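Local coordinates for protein SnoN,Epimerase SnoN (Streptomyces nogalater, PDB 5EP9) that acts as a non-heme iron, 2-oxoglutarate-dependent epimerase in the biosynthesis of the polyketide nogalamycin, here in a construct fused from two SnoN portions, at residues D43-V48 with P205-P210; M173-G178 with T217-R222. One frame throughout, in Å; residues are numbered along the deposited sequence. Where two conformers were deposited one is given.

Contact 1: D43-V48 with P205-P210. With ACT (acetate ion), chain G.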
loop_
_atom_site.group_PDB
_atom_site.type_symbol
_atom_site.label_atom_id
_atom_site.label_comp_id
_atom_site.label_asym_id
_atom_site.label_seq_id
_atom_site.Cartn_x
_atom_site.Cartn_y
_atom_site.Cartn_z
ATOM N N ASP A 43 -13.101 7.901 -7.581
ATOM C CA ASP A 43 -11.899 7.568 -8.348
ATOM C C ASP A 43 -11.199 6.303 -8.017
ATOM O O ASP A 43 -10.465 5.743 -8.847
ATOM C CB ASP A 43 -10.845 8.701 -8.248
ATOM C CG ASP A 43 -11.286 10.027 -8.880
ATOM O OD1 ASP A 43 -12.261 10.060 -9.604
ATOM O OD2 ASP A 43 -10.572 11.028 -8.660
ATOM N N GLY A 44 -11.287 5.905 -6.759
ATOM C CA GLY A 44 -10.603 4.693 -6.283
ATOM C C GLY A 44 -9.222 4.952 -5.737
ATOM O O GLY A 44 -8.501 4.014 -5.420
ATOM N N TYR A 45 -8.844 6.226 -5.713
ATOM C CA TYR A 45 -7.620 6.663 -5.086
ATOM C C TYR A 45 -7.782 8.073 -4.663
ATOM O O TYR A 45 -8.621 8.785 -5.176
ATOM C CB TYR A 45 -6.403 6.532 -6.041
ATOM C CG TYR A 45 -6.367 7.620 -7.069
ATOM C CD1 TYR A 45 -7.194 7.568 -8.162
ATOM C CD2 TYR A 45 -5.589 8.760 -6.871
ATOM C CE1 TYR A 45 -7.201 8.604 -9.107
ATOM C CE2 TYR A 45 -5.560 9.771 -7.810
ATOM C CZ TYR A 45 -6.360 9.686 -8.894
ATOM O OH TYR A 45 -6.400 10.708 -9.757
ATOM N N VAL A 46 -6.881 8.517 -3.804
ATOM C CA VAL A 46 -6.788 9.946 -3.504
ATOM C C VAL A 46 -5.393 10.326 -3.089
ATOM O O VAL A 46 -4.663 9.500 -2.437
ATOM C CB VAL A 46 -7.892 10.302 -2.488
ATOM C CG1 VAL A 46 -7.511 9.999 -1.049
ATOM C CG2 VAL A 46 -8.318 11.704 -2.638
ATOM N N HIS A 47 -5.013 11.541 -3.425
ATOM C CA HIS A 47 -3.755 12.127 -3.028
ATOM C C HIS A 47 -4.001 12.993 -1.802
ATOM O O HIS A 47 -4.842 13.873 -1.826
ATOM C CB HIS A 47 -3.199 12.984 -4.194
ATOM C CG HIS A 47 -1.971 13.777 -3.885
ATOM N ND1 HIS A 47 -1.683 14.959 -4.500
ATOM C CD2 HIS A 47 -0.943 13.558 -3.039
ATOM C CE1 HIS A 47 -0.537 15.425 -4.078
ATOM N NE2 HIS A 47 -0.074 14.594 -3.180
ATOM N N VAL A 48 -3.164 12.820 -0.787
ATOM C CA VAL A 48 -3.202 13.676 0.426
ATOM C C VAL A 48 -1.843 14.291 0.648
ATOM O O VAL A 48 -0.931 13.598 1.067
ATOM C CB VAL A 48 -3.609 12.914 1.742
ATOM C CG1 VAL A 48 -3.741 13.871 2.923
ATOM C CG2 VAL A 48 -4.934 12.213 1.563
ATOM N N PRO A 205 -9.268 6.798 -18.791
ATOM C CA PRO A 205 -8.150 7.645 -18.724
ATOM C C PRO A 205 -7.302 7.301 -17.540
ATOM O O PRO A 205 -7.762 6.590 -16.625
ATOM C CB PRO A 205 -8.731 9.057 -18.532
ATOM C CG PRO A 205 -10.139 8.894 -18.177
ATOM C CD PRO A 205 -10.545 7.615 -18.848
ATOM N N ARG A 206 -6.059 7.678 -17.587
ATOM C CA ARG A 206 -5.132 7.354 -16.538
ATOM C C ARG A 206 -4.489 8.564 -15.950
ATOM O O ARG A 206 -4.168 9.443 -16.671
ATOM C CB ARG A 206 -4.026 6.478 -17.101
ATOM C CG ARG A 206 -4.571 5.122 -17.596
ATOM C CD ARG A 206 -4.432 5.064 -19.024
ATOM N NE ARG A 206 -5.089 3.953 -19.693
ATOM C CZ ARG A 206 -4.469 2.849 -20.107
ATOM N NH1 ARG A 206 -3.223 2.530 -19.742
ATOM N NH2 ARG A 206 -5.127 2.033 -20.850
ATOM N N VAL A 207 -4.287 8.570 -14.650
ATOM C CA VAL A 207 -3.832 9.733 -13.935
ATOM C C VAL A 207 -2.562 9.419 -13.175
ATOM O O VAL A 207 -2.521 8.559 -12.357
ATOM C CB VAL A 207 -4.863 10.232 -12.891
ATOM C CG1 VAL A 207 -4.347 11.506 -12.200
ATOM C CG2 VAL A 207 -6.218 10.528 -13.534
ATOM N N THR A 208 -1.515 10.102 -13.575
ATOM C CA THR A 208 -0.208 9.986 -13.036
ATOM C C THR A 208 -0.091 11.059 -11.978
ATOM O O THR A 208 -0.338 12.225 -12.188
ATOM C CB THR A 208 0.851 10.164 -14.170
ATOM O OG1 THR A 208 0.631 9.116 -15.096
ATOM C CG2 THR A 208 2.271 10.050 -13.583
ATOM N N VAL A 209 0.379 10.623 -10.810
ATOM C CA VAL A 209 0.374 11.439 -9.592
ATOM C C VAL A 209 1.741 11.586 -8.981
ATOM O O VAL A 209 2.098 10.851 -8.065
ATOM C CB VAL A 209 -0.552 10.814 -8.552
ATOM C CG1 VAL A 209 -0.719 11.708 -7.295
ATOM C CG2 VAL A 209 -1.924 10.613 -9.197
ATOM N N PRO A 210 2.455 12.583 -9.402
ATOM C CA PRO A 210 3.701 12.862 -8.670
ATOM C C PRO A 210 3.425 13.339 -7.230
ATOM O O PRO A 210 2.394 13.953 -6.962
ATOM C CB PRO A 210 4.383 13.910 -9.501
ATOM C CG PRO A 210 3.323 14.467 -10.345
ATOM C CD PRO A 210 2.241 13.521 -10.496
HETATM C C ACT G . -1.387 2.736 -16.357
HETATM O O ACT G . -0.196 2.425 -16.360
HETATM O OXT ACT G . -1.838 3.492 -17.252
HETATM C CH3 ACT G . -2.251 2.221 -15.249
#
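Tyr45 reaches from strand 45-48 to Val207 and Val209 of strand 207-209, meeting neighbours at several points from CB to OH. At its root, Tyr45 CB lies 3.3 Å from the carbonyl O of Phe218 on the adjoining strand. With chi1 at 77°, CG stands between the backbone N and the carbonyl carbon, which lays the ring against that of Phe175 in a stack. Further out, Tyr45 CE2 meets Val209 CG2 at 4.0 Å, and at the tip Tyr45 OH sits 3.3 Å from Val207 CG1, the two side chains crossing at about a right angle. A flat, long side chain suits this position because it spans strands whose axes are 9.7 Å apart and share no hydrogen bond. Those strands are edge strands of two different sheets, the larger and the smaller of the cupin-type double-stranded beta-helix. The contact also joins the 14-202 portion of the engineered chain to the 203-305 portion. Two residues along from Tyr45, His47 turns its ring so that Val209 CG1 lies over one face, 4.2 Å from His47 CB, while NE2 is hydrogen-bonded to Asp215. Val209, being branched, gives one methyl to each ring: CG1 to His47 and CG2 to Tyr45. Gly44, just past helix 30-43, has a positive phi of 92°, at which a CB would jam against the preceding carbonyl O. On the far segment, Arg206 NH1 donates to OXT of an acetate, probably from the crystallisation liquor, at 3.0 Å and 149°; Ser226 also bonds this ion.

Contact 2: M173-G178 with T217-R222. With AKG (2-oxoglutaric acid), chain E.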
loop_
_atom_site.group_PDB
_atom_site.type_symbol
_atom_site.label_atom_id
_atom_site.label_comp_id
_atom_site.label_asym_id
_atom_site.label_seq_id
_atom_site.Cartn_x
_atom_site.Cartn_y
_atom_site.Cartn_z
ATOM N N MET A 173 3.359 6.833 -9.206
ATOM C CA MET A 173 2.240 5.942 -9.617
ATOM C C MET A 173 1.271 6.592 -10.595
ATOM O O MET A 173 1.116 7.804 -10.606
ATOM C CB MET A 173 1.494 5.386 -8.402
ATOM C CG MET A 173 2.434 4.494 -7.545
ATOM S SD MET A 173 1.611 3.109 -6.714
ATOM C CE MET A 173 1.045 4.124 -5.436
ATOM N N THR A 174 0.591 5.710 -11.315
ATOM C CA THR A 174 -0.540 6.027 -12.192
ATOM C C THR A 174 -1.712 5.166 -11.773
ATOM O O THR A 174 -1.545 3.989 -11.490
ATOM C CB THR A 174 -0.149 5.741 -13.634
ATOM O OG1 THR A 174 0.927 6.630 -13.969
ATOM C CG2 THR A 174 -1.313 5.914 -14.642
ATOM N N PHE A 175 -2.900 5.768 -11.750
ATOM C CA PHE A 175 -4.102 5.110 -11.361
ATOM C C PHE A 175 -5.141 5.219 -12.458
ATOM O O PHE A 175 -5.123 6.188 -13.250
ATOM C CB PHE A 175 -4.694 5.769 -10.099
ATOM C CG PHE A 175 -3.751 5.809 -8.934
ATOM C CD1 PHE A 175 -3.667 4.780 -8.046
ATOM C CD2 PHE A 175 -2.990 6.903 -8.728
ATOM C CE1 PHE A 175 -2.782 4.836 -6.916
ATOM C CE2 PHE A 175 -2.105 6.979 -7.655
ATOM C CZ PHE A 175 -2.017 5.923 -6.737
ATOM N N VAL A 176 -6.043 4.241 -12.561
ATOM C CA VAL A 176 -7.159 4.345 -13.593
ATOM C C VAL A 176 -8.421 4.658 -12.854
ATOM O O VAL A 176 -8.966 3.789 -12.164
ATOM C CB VAL A 176 -7.338 3.044 -14.325
ATOM C CG1 VAL A 176 -8.440 3.183 -15.344
ATOM C CG2 VAL A 176 -6.065 2.628 -15.035
ATOM N N PRO A 177 -8.884 5.905 -12.910
ATOM C CA PRO A 177 -9.946 6.283 -11.996
ATOM C C PRO A 177 -11.196 5.536 -12.345
ATOM O O PRO A 177 -11.495 5.350 -13.559
ATOM C CB PRO A 177 -10.127 7.813 -12.181
ATOM C CG PRO A 177 -9.206 8.183 -13.250
ATOM C CD PRO A 177 -8.192 7.095 -13.452
ATOM N N GLY A 178 -11.964 5.150 -11.321
ATOM C CA GLY A 178 -13.200 4.374 -11.572
ATOM C C GLY A 178 -12.978 2.894 -11.814
ATOM O O GLY A 178 -13.939 2.139 -11.887
ATOM N N THR A 217 -0.600 8.736 -1.127
ATOM C CA THR A 217 -1.838 8.323 -1.758
ATOM C C THR A 217 -2.489 7.213 -0.927
ATOM O O THR A 217 -1.802 6.480 -0.217
ATOM C CB THR A 217 -1.650 7.858 -3.176
ATOM O OG1 THR A 217 -0.616 6.859 -3.261
ATOM C CG2 THR A 217 -1.265 9.019 -4.076
ATOM N N PHE A 218 -3.817 7.142 -1.056
ATOM C CA PHE A 218 -4.586 5.973 -0.722
ATOM C C PHE A 218 -5.194 5.417 -1.975
ATOM O O PHE A 218 -5.721 6.168 -2.810
ATOM C CB PHE A 218 -5.689 6.309 0.233
ATOM C CG PHE A 218 -5.208 6.735 1.600
ATOM C CD1 PHE A 218 -4.956 8.046 1.845
ATOM C CD2 PHE A 218 -4.995 5.779 2.592
ATOM C CE1 PHE A 218 -4.501 8.462 3.087
ATOM C CE2 PHE A 218 -4.590 6.178 3.847
ATOM C CZ PHE A 218 -4.345 7.530 4.111
ATOM N N HIS A 219 -5.087 4.103 -2.157
ATOM C CA HIS A 219 -5.834 3.444 -3.237
ATOM C C HIS A 219 -6.548 2.180 -2.803
ATOM O O HIS A 219 -6.024 1.304 -2.081
ATOM C CB HIS A 219 -4.970 3.249 -4.492
ATOM C CG HIS A 219 -3.922 2.217 -4.381
ATOM N ND1 HIS A 219 -2.667 2.492 -3.898
ATOM C CD2 HIS A 219 -3.902 0.922 -4.761
ATOM C CE1 HIS A 219 -1.911 1.409 -4.000
ATOM N NE2 HIS A 219 -2.641 0.444 -4.501
ATOM N N HIS A 220 -7.710 2.049 -3.384
ATOM C CA HIS A 220 -8.584 0.867 -3.235
ATOM C C HIS A 220 -7.964 -0.377 -3.864
ATOM O O HIS A 220 -7.267 -0.343 -4.841
ATOM C CB HIS A 220 -9.953 1.206 -3.886
ATOM C CG HIS A 220 -11.076 0.249 -3.600
ATOM N ND1 HIS A 220 -11.201 -0.988 -4.215
ATOM C CD2 HIS A 220 -12.185 0.400 -2.840
ATOM C CE1 HIS A 220 -12.288 -1.583 -3.784
ATOM N NE2 HIS A 220 -12.928 -0.747 -3.001
ATOM N N ALA A 221 -8.256 -1.503 -3.269
ATOM C CA ALA A 221 -7.707 -2.803 -3.667
ATOM C C ALA A 221 -8.138 -3.278 -5.067
ATOM O O ALA A 221 -7.535 -4.204 -5.598
ATOM C CB ALA A 221 -8.150 -3.855 -2.641
ATOM N N ARG A 222 -9.205 -2.699 -5.573
ATOM C CA ARG A 222 -9.670 -2.965 -6.951
ATOM C C ARG A 222 -9.222 -1.902 -7.989
ATOM O O ARG A 222 -9.449 -2.066 -9.183
ATOM C CB ARG A 222 -11.189 -3.216 -7.016
ATOM C CG ARG A 222 -11.638 -4.539 -6.329
ATOM C CD ARG A 222 -13.037 -5.085 -6.603
ATOM N NE ARG A 222 -13.342 -5.294 -8.013
ATOM C CZ ARG A 222 -13.313 -6.456 -8.615
ATOM N NH1 ARG A 222 -13.009 -7.573 -7.954
ATOM N NH2 ARG A 222 -13.612 -6.487 -9.905
HETATM C C1 AKG E . 0.932 -0.862 -4.290
HETATM O O1 AKG E . -0.128 -1.539 -4.246
HETATM O O2 AKG E . 1.266 -0.079 -3.368
HETATM C C2 AKG E . 1.803 -0.937 -5.488
HETATM O O5 AKG E . 1.476 -1.694 -6.424
HETATM C C3 AKG E . 3.087 -0.076 -5.489
HETATM C C4 AKG E . 3.866 -0.024 -6.800
HETATM C C5 AKG E . 5.137 0.794 -6.785
HETATM O O3 AKG E . 5.434 1.441 -5.764
HETATM O O4 AKG E . 5.908 0.775 -7.793
#
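His219 CG stands between the backbone N and the carbonyl carbon (chi1 72°), and Phe175, with CG anti to the carbonyl carbon (chi1 -56°), swings its own ring across to meet it. Phe175 CE1 comes to 3.6 Å from His219 CB, and the ring planes are inclined at 53°, an oblique pair. The CZ end of the same phenyl points at Thr217, whose OG1 lies at the ring's edge, 3.9 Å from Phe175 CZ. Met173, its chain bent at chi2 and chi3, brings CE to 3.9 Å from Thr217 OG1; its flexible thioether suits a wall lying along the carbon chain of 2-oxoglutarate, SD being near C3 and C4. No hydrogen bond joins the segments, so this buried meeting of the 14-202 and 203-305 portions of the fusion rests on side-chain packing. A histidine serves where one end packs and the other is polar: NE2 has its strongest partner in Asp144 OD2, and a weak, bent bond to O1 of 2-oxoglutarate is secondary. Replacing His219 by an alanine is likely to leave Asp144 and O1 without this donor and Phe175 CE1 without the imidazole beside it. Asp144 is an iron ligand with His142 and His225, so His219 is a second-shell residue beside the facial triad of two histidines and one carboxylate, held in a double-stranded beta-helix as in other 2-oxoglutarate-dependent enzymes.

How the contacts relate
The centres of the two contacts are 6 Å apart, and their segments alternate along the chain in the order 43-48, 173-178, 205-210, 217-222. Each contact bridges the same two antiparallel sheets: strands 45-48 and 216-220 are neighbours in the larger, 173-175 and 207-209 in the smaller. Contact 1 joins the outermost strand of each sheet near the surface, whereas contact 2 lies one strand further in, at the cosubstrate. They touch directly: Val46 N lies 2.8 Å from Phe218 O, and Thr208 OG1 lies 2.7 Å from Thr174 OG1, both probable hydrogen bonds. Tyr45 of contact 1 touches both Phe175 and His219 of contact 2, linking the outer packing to the surroundings of the iron ligands.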